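Local coordinates for protein probable acetyltransferase (Pseudomonas aeruginosa PAO1, PDB 2EUI) that probably transfers acyl groups, as a dimeric member of the GNAT acetyltransferase family whose substrate is not established, at residues Val4-Glu9 against Ser47-Ala52; Gly62-Tyr67 against Trp79-Ile84. All blocks are in the same frame, centred on the assembly; numbering follows the deposited sequence.

From the N terminus, strand 2-5 leads into helices 11-24 and 31-44, and the chain then returns along strand 48-53 to lie antiparallel to its start. Contact 1 closes this largely helical loop of 37 residues at the edge of the sheet. The next strand, 60-71, pairs with 48-53 and then turns back as strand 76-86; contact 2 closes this hairpin, with 11 residues between its segments. The contacts follow in series, neither nested nor crossing. They join directly, for Y50 O probably accepts a hydrogen bond from C64 N. With the pairing of 48-53 and 60-71 between them, they tie the first four strands of the GNAT sheet into an antiparallel run.

Contact 1 of 2, residues Val4-Glu9 against Ser47-Ala52; sequences VQATLE and SVIYLA
A6 N gives I49 O a nearly straight hydrogen bond of 2.8 Å, 171° at the hydrogen. Two residues back, V4 and L51 form an antiparallel hydrogen-bonded pair: V4 N reaches L51 O at 2.9 Å and L51 N reaches V4 O at 2.8 Å. Q5 and Y50, the non-hydrogen-bonded pair between these bonds, bring Q5 CA to 3.6 Å from I49 O in a CA-H...O contact that supplements the bond from A6. On the face carrying V4 and L51, the methyl of L51 CD1 packs 3.7 Å from A6 CB, which also meets the CG2 branch of I49. On the other face the Q5 side chain leaves with CG anti to the backbone N (chi1 178°), then bends at chi2 and crosses V48 at about a right angle, its amide end NE2 beside V48 CG1. That same methyl lies over one face of the Y50 ring, 3.5 Å above the plane and offset toward the rim. H102 of helix 92-109 meets this ring edge-to-face, while L42 of helix 31-44 touches A6 from the other side of the sheet. The contact thus pins strand 2-5, one of the two outermost within this chain, to strand 48-53 in the GNAT sheet. Its cross-strand hydrogen bonds are all main-chain, three bonds from V4 to A6; the packing of A6, I49 and L51 is apolar, and no charged pair spans the two segments.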
loop_
_atom_site.group_PDB
_atom_site.type_symbol
_atom_site.label_atom_id
_atom_site.label_comp_id
_atom_site.label_asym_id
_atom_site.label_seq_id
_atom_site.Cartn_x
_atom_site.Cartn_y
_atom_site.Cartn_z
ATOM N N VAL A 4 9.541 -16.605 -12.243
ATOM C CA VAL A 4 8.237 -16.808 -12.854
ATOM C C VAL A 4 7.133 -16.166 -12.017
ATOM O O VAL A 4 7.212 -16.146 -10.784
ATOM C CB VAL A 4 7.966 -18.326 -13.015
ATOM C CG1 VAL A 4 6.488 -18.645 -12.821
ATOM C CG2 VAL A 4 8.424 -18.775 -14.386
ATOM N N GLN A 5 6.106 -15.631 -12.674
ATOM C CA GLN A 5 5.022 -15.028 -11.918
ATOM C C GLN A 5 4.068 -16.076 -11.369
ATOM O O GLN A 5 3.557 -16.925 -12.093
ATOM C CB GLN A 5 4.248 -14.025 -12.759
ATOM C CG GLN A 5 3.077 -13.401 -12.018
ATOM C CD GLN A 5 2.808 -11.971 -12.457
ATOM O OE1 GLN A 5 3.389 -11.492 -13.423
ATOM N NE2 GLN A 5 1.923 -11.285 -11.748
ATOM N N ALA A 6 3.846 -16.019 -10.066
ATOM C CA ALA A 6 2.957 -16.954 -9.413
ATOM C C ALA A 6 1.524 -16.775 -9.898
ATOM O O ALA A 6 1.051 -15.657 -10.084
ATOM C CB ALA A 6 3.022 -16.758 -7.908
ATOM N N THR A 7 0.850 -17.892 -10.125
ATOM C CA THR A 7 -0.549 -17.881 -10.524
ATOM C C THR A 7 -1.199 -18.883 -9.586
ATOM O O THR A 7 -0.512 -19.487 -8.748
ATOM C CB THR A 7 -0.762 -18.342 -11.986
ATOM O OG1 THR A 7 -0.365 -19.709 -12.127
ATOM C CG2 THR A 7 0.047 -17.492 -12.932
ATOM N N LEU A 8 -2.507 -19.072 -9.725
ATOM C CA LEU A 8 -3.228 -20.010 -8.872
ATOM C C LEU A 8 -2.580 -21.399 -8.891
ATOM O O LEU A 8 -2.632 -22.118 -7.901
ATOM C CB LEU A 8 -4.694 -20.096 -9.312
ATOM C CG LEU A 8 -5.697 -20.355 -8.182
ATOM C CD1 LEU A 8 -5.553 -19.274 -7.128
ATOM C CD2 LEU A 8 -7.115 -20.368 -8.717
ATOM N N GLU A 9 -1.948 -21.757 -10.008
ATOM C CA GLU A 9 -1.293 -23.056 -10.149
ATOM C C GLU A 9 -0.242 -23.300 -9.086
ATOM O O GLU A 9 -0.158 -24.397 -8.538
ATOM C CB GLU A 9 -0.596 -23.184 -11.505
ATOM C CG GLU A 9 -1.458 -22.943 -12.731
ATOM C CD GLU A 9 -0.609 -22.688 -13.977
ATOM O OE1 GLU A 9 0.231 -23.555 -14.298
ATOM O OE2 GLU A 9 -0.777 -21.623 -14.623
ATOM N N SER A 47 -2.028 -8.714 -6.233
ATOM C CA SER A 47 -0.609 -8.543 -5.981
ATOM C C SER A 47 0.154 -9.306 -7.035
ATOM O O SER A 47 -0.413 -10.145 -7.732
ATOM C CB SER A 47 -0.233 -9.089 -4.609
ATOM O OG SER A 47 -0.145 -10.498 -4.649
ATOM N N VAL A 48 1.437 -8.994 -7.158
ATOM C CA VAL A 48 2.303 -9.673 -8.101
ATOM C C VAL A 48 3.281 -10.434 -7.227
ATOM O O VAL A 48 3.966 -9.840 -6.396
ATOM C CB VAL A 48 3.092 -8.682 -8.987
ATOM C CG1 VAL A 48 3.999 -9.441 -9.939
ATOM C CG2 VAL A 48 2.142 -7.802 -9.757
ATOM N N ILE A 49 3.320 -11.749 -7.405
ATOM C CA ILE A 49 4.214 -12.614 -6.650
ATOM C C ILE A 49 5.228 -13.255 -7.593
ATOM O O ILE A 49 4.854 -13.990 -8.500
ATOM C CB ILE A 49 3.413 -13.730 -5.943
ATOM C CG1 ILE A 49 2.573 -13.114 -4.823
ATOM C CG2 ILE A 49 4.355 -14.838 -5.433
ATOM C CD1 ILE A 49 1.700 -14.103 -4.097
ATOM N N TYR A 50 6.509 -12.971 -7.389
ATOM C CA TYR A 50 7.538 -13.568 -8.230
ATOM C C TYR A 50 8.126 -14.776 -7.518
ATOM O O TYR A 50 8.341 -14.749 -6.310
ATOM C CB TYR A 50 8.646 -12.560 -8.553
ATOM C CG TYR A 50 8.207 -11.441 -9.461
ATOM C CD1 TYR A 50 7.700 -11.705 -10.734
ATOM C CD2 TYR A 50 8.257 -10.116 -9.035
ATOM C CE1 TYR A 50 7.246 -10.676 -11.559
ATOM C CE2 TYR A 50 7.807 -9.076 -9.849
ATOM C CZ TYR A 50 7.301 -9.363 -11.106
ATOM O OH TYR A 50 6.833 -8.338 -11.898
ATOM N N LEU A 51 8.367 -15.833 -8.286
ATOM C CA LEU A 51 8.915 -17.077 -7.767
ATOM C C LEU A 51 10.254 -17.415 -8.409
ATOM O O LEU A 51 10.365 -17.441 -9.635
ATOM C CB LEU A 51 7.953 -18.245 -8.038
ATOM C CG LEU A 51 6.518 -18.145 -7.520
ATOM C CD1 LEU A 51 5.688 -19.341 -7.992
ATOM C CD2 LEU A 51 6.548 -18.050 -6.008
ATOM N N ALA A 52 11.263 -17.673 -7.579
ATOM C CA ALA A 52 12.590 -18.060 -8.070
ATOM C C ALA A 52 12.627 -19.587 -8.085
ATOM O O ALA A 52 12.591 -20.224 -7.025
ATOM C CB ALA A 52 13.694 -17.516 -7.148
#

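Contact 2 of 2, residues Gly62-Tyr67 against Trp79-Ile84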
loop_
_atom_site.group_PDB
_atom_site.type_symbol
_atom_site.label_atom_id
_atom_site.label_comp_id
_atom_site.label_asym_id
_atom_site.label_seq_id
_atom_site.Cartn_x
_atom_site.Cartn_y
_atom_site.Cartn_z
ATOM N N GLY A 62 12.806 -19.302 -3.459
ATOM C CA GLY A 62 12.452 -18.073 -2.781
ATOM C C GLY A 62 11.302 -17.395 -3.500
ATOM O O GLY A 62 10.883 -17.828 -4.578
ATOM N N PHE A 63 10.775 -16.334 -2.909
ATOM C CA PHE A 63 9.683 -15.651 -3.554
ATOM C C PHE A 63 9.639 -14.186 -3.151
ATOM O O PHE A 63 10.255 -13.768 -2.175
ATOM C CB PHE A 63 8.364 -16.346 -3.219
ATOM C CG PHE A 63 7.889 -16.078 -1.834
ATOM C CD1 PHE A 63 7.134 -14.948 -1.553
ATOM C CD2 PHE A 63 8.256 -16.913 -0.791
ATOM C CE1 PHE A 63 6.757 -14.654 -0.252
ATOM C CE2 PHE A 63 7.879 -16.621 0.518
ATOM C CZ PHE A 63 7.132 -15.494 0.786
ATOM N N CYS A 64 8.880 -13.417 -3.913
ATOM C CA CYS A 64 8.750 -11.992 -3.677
ATOM C C CYS A 64 7.294 -11.542 -3.894
ATOM O O CYS A 64 6.579 -12.110 -4.717
ATOM C CB CYS A 64 9.708 -11.276 -4.638
ATOM S SG CYS A 64 9.505 -9.525 -4.746
ATOM N N GLN A 65 6.845 -10.549 -3.135
ATOM C CA GLN A 65 5.484 -10.046 -3.315
ATOM C C GLN A 65 5.401 -8.526 -3.264
ATOM O O GLN A 65 5.976 -7.871 -2.386
ATOM C CB GLN A 65 4.503 -10.644 -2.291
ATOM C CG GLN A 65 3.042 -10.266 -2.553
ATOM C CD GLN A 65 2.054 -11.049 -1.684
ATOM O OE1 GLN A 65 2.214 -11.147 -0.457
ATOM N NE2 GLN A 65 1.024 -11.601 -2.318
ATOM N N LEU A 66 4.692 -7.971 -4.236
ATOM C CA LEU A 66 4.513 -6.539 -4.311
ATOM C C LEU A 66 3.030 -6.262 -4.416
ATOM O O LEU A 66 2.285 -7.067 -4.970
ATOM C CB LEU A 66 5.230 -5.970 -5.542
ATOM C CG LEU A 66 6.738 -6.197 -5.695
ATOM C CD1 LEU A 66 7.016 -7.570 -6.279
ATOM C CD2 LEU A 66 7.294 -5.146 -6.608
ATOM N N TYR A 67 2.599 -5.135 -3.860
ATOM C CA TYR A 67 1.196 -4.738 -3.945
ATOM C C TYR A 67 1.087 -3.494 -4.809
ATOM O O TYR A 67 1.780 -2.508 -4.580
ATOM C CB TYR A 67 0.611 -4.446 -2.563
ATOM C CG TYR A 67 0.617 -5.633 -1.639
ATOM C CD1 TYR A 67 0.201 -6.889 -2.086
ATOM C CD2 TYR A 67 1.057 -5.514 -0.321
ATOM C CE1 TYR A 67 0.227 -8.001 -1.242
ATOM C CE2 TYR A 67 1.087 -6.618 0.532
ATOM C CZ TYR A 67 0.672 -7.857 0.064
ATOM O OH TYR A 67 0.678 -8.948 0.899
ATOM N N TRP A 79 4.744 0.985 -6.388
ATOM C CA TRP A 79 4.788 -0.420 -6.025
ATOM C C TRP A 79 5.212 -0.608 -4.581
ATOM O O TRP A 79 6.293 -0.186 -4.180
ATOM C CB TRP A 79 5.731 -1.199 -6.952
ATOM C CG TRP A 79 5.160 -1.416 -8.308
ATOM C CD1 TRP A 79 5.449 -0.720 -9.445
ATOM C CD2 TRP A 79 4.124 -2.335 -8.655
ATOM N NE1 TRP A 79 4.647 -1.140 -10.478
ATOM C CE2 TRP A 79 3.816 -2.130 -10.017
ATOM C CE3 TRP A 79 3.403 -3.300 -7.941
ATOM C CZ2 TRP A 79 2.835 -2.868 -10.686
ATOM C CZ3 TRP A 79 2.425 -4.033 -8.609
ATOM C CH2 TRP A 79 2.147 -3.805 -9.962
ATOM N N ILE A 80 4.336 -1.227 -3.797
ATOM C CA ILE A 80 4.620 -1.498 -2.407
ATOM C C ILE A 80 5.294 -2.860 -2.389
ATOM O O ILE A 80 4.796 -3.818 -2.983
ATOM C CB ILE A 80 3.335 -1.586 -1.567
ATOM C CG1 ILE A 80 2.536 -0.288 -1.675
ATOM C CG2 ILE A 80 3.682 -1.861 -0.123
ATOM C CD1 ILE A 80 1.302 -0.266 -0.791
ATOM N N LEU A 81 6.436 -2.941 -1.723
ATOM C CA LEU A 81 7.170 -4.189 -1.624
ATOM C C LEU A 81 7.002 -4.683 -0.199
ATOM O O LEU A 81 7.643 -4.177 0.717
ATOM C CB LEU A 81 8.644 -3.941 -1.926
ATOM C CG LEU A 81 9.623 -5.116 -1.937
ATOM C CD1 LEU A 81 9.181 -6.184 -2.945
ATOM C CD2 LEU A 81 11.002 -4.576 -2.291
ATOM N N ASN A 82 6.134 -5.666 -0.004
ATOM C CA ASN A 82 5.898 -6.187 1.336
ATOM C C ASN A 82 6.794 -7.352 1.732
ATOM O O ASN A 82 7.407 -7.315 2.800
ATOM C CB ASN A 82 4.437 -6.632 1.492
ATOM C CG ASN A 82 4.167 -7.294 2.838
ATOM O OD1 ASN A 82 3.155 -7.973 3.023
ATOM N ND2 ASN A 82 5.074 -7.091 3.788
ATOM N N ASP A 83 6.853 -8.374 0.873
ATOM C CA ASP A 83 7.627 -9.584 1.154
ATOM C C ASP A 83 8.740 -9.943 0.182
ATOM O O ASP A 83 8.644 -9.749 -1.030
ATOM C CB ASP A 83 6.715 -10.815 1.229
ATOM C CG ASP A 83 5.346 -10.507 1.781
ATOM O OD1 ASP A 83 5.254 -10.103 2.964
ATOM O OD2 ASP A 83 4.357 -10.677 1.024
ATOM N N ILE A 84 9.791 -10.507 0.752
ATOM C CA ILE A 84 10.946 -10.980 0.015
ATOM C C ILE A 84 11.449 -12.089 0.939
ATOM O O ILE A 84 11.493 -11.917 2.152
ATOM C CB ILE A 84 12.003 -9.840 -0.212
ATOM C CG1 ILE A 84 13.247 -10.411 -0.882
ATOM C CG2 ILE A 84 12.371 -9.160 1.094
ATOM C CD1 ILE A 84 13.025 -10.870 -2.298
#
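The hairpin of strands 60-71 and 76-86, with Q65 facing both N82 and D83, carries a classic beta bulge. As the fourth strand of a GNAT fold, 76-86 is where relatives have a bulge beside the acetyl group of the cofactor, so the site is probably equivalent here. Backbone bonds frame it. Y67 N donates to I80 O at 2.7 Å and I80 N returns to Y67 O at 3.0 Å, while Q65 N reaches D83 O at 2.9 Å. At the bulge Q65 O receives N82 N at 3.2 Å and, more weakly, D83 N, so one carbonyl serves two successive amides and the register slips by one residue. Apolar packing covers the face of C64, L66, L81 and I84. L81 extends away from its own amide nitrogen (chi1 -178°), and chi2 turns its CD1 methyl in to lie 3.7 Å from L66 CG and also against C64 SG; L66 CB rests near the indole at W79 CE3. Helix 92-109 closes over this face through M106 and L100. On the face of Q65, Y67 and D83, F63 packs against helix 11-24, while a polar part meets the second subunit. There S72 OG of that subunit lies within hydrogen-bonding reach of Y67 OH, N82 OD1 and D83 OD2, and can donate to only one of the two acceptors N82 OD1 and D83 OD2 at a time; its F70 meets the Y67 ring edge-to-face. Within the hairpin the phenol crosses the N82 side chain, ring and amide planes 44° apart, with Y67 CE2 3.5 Å from N82 CB.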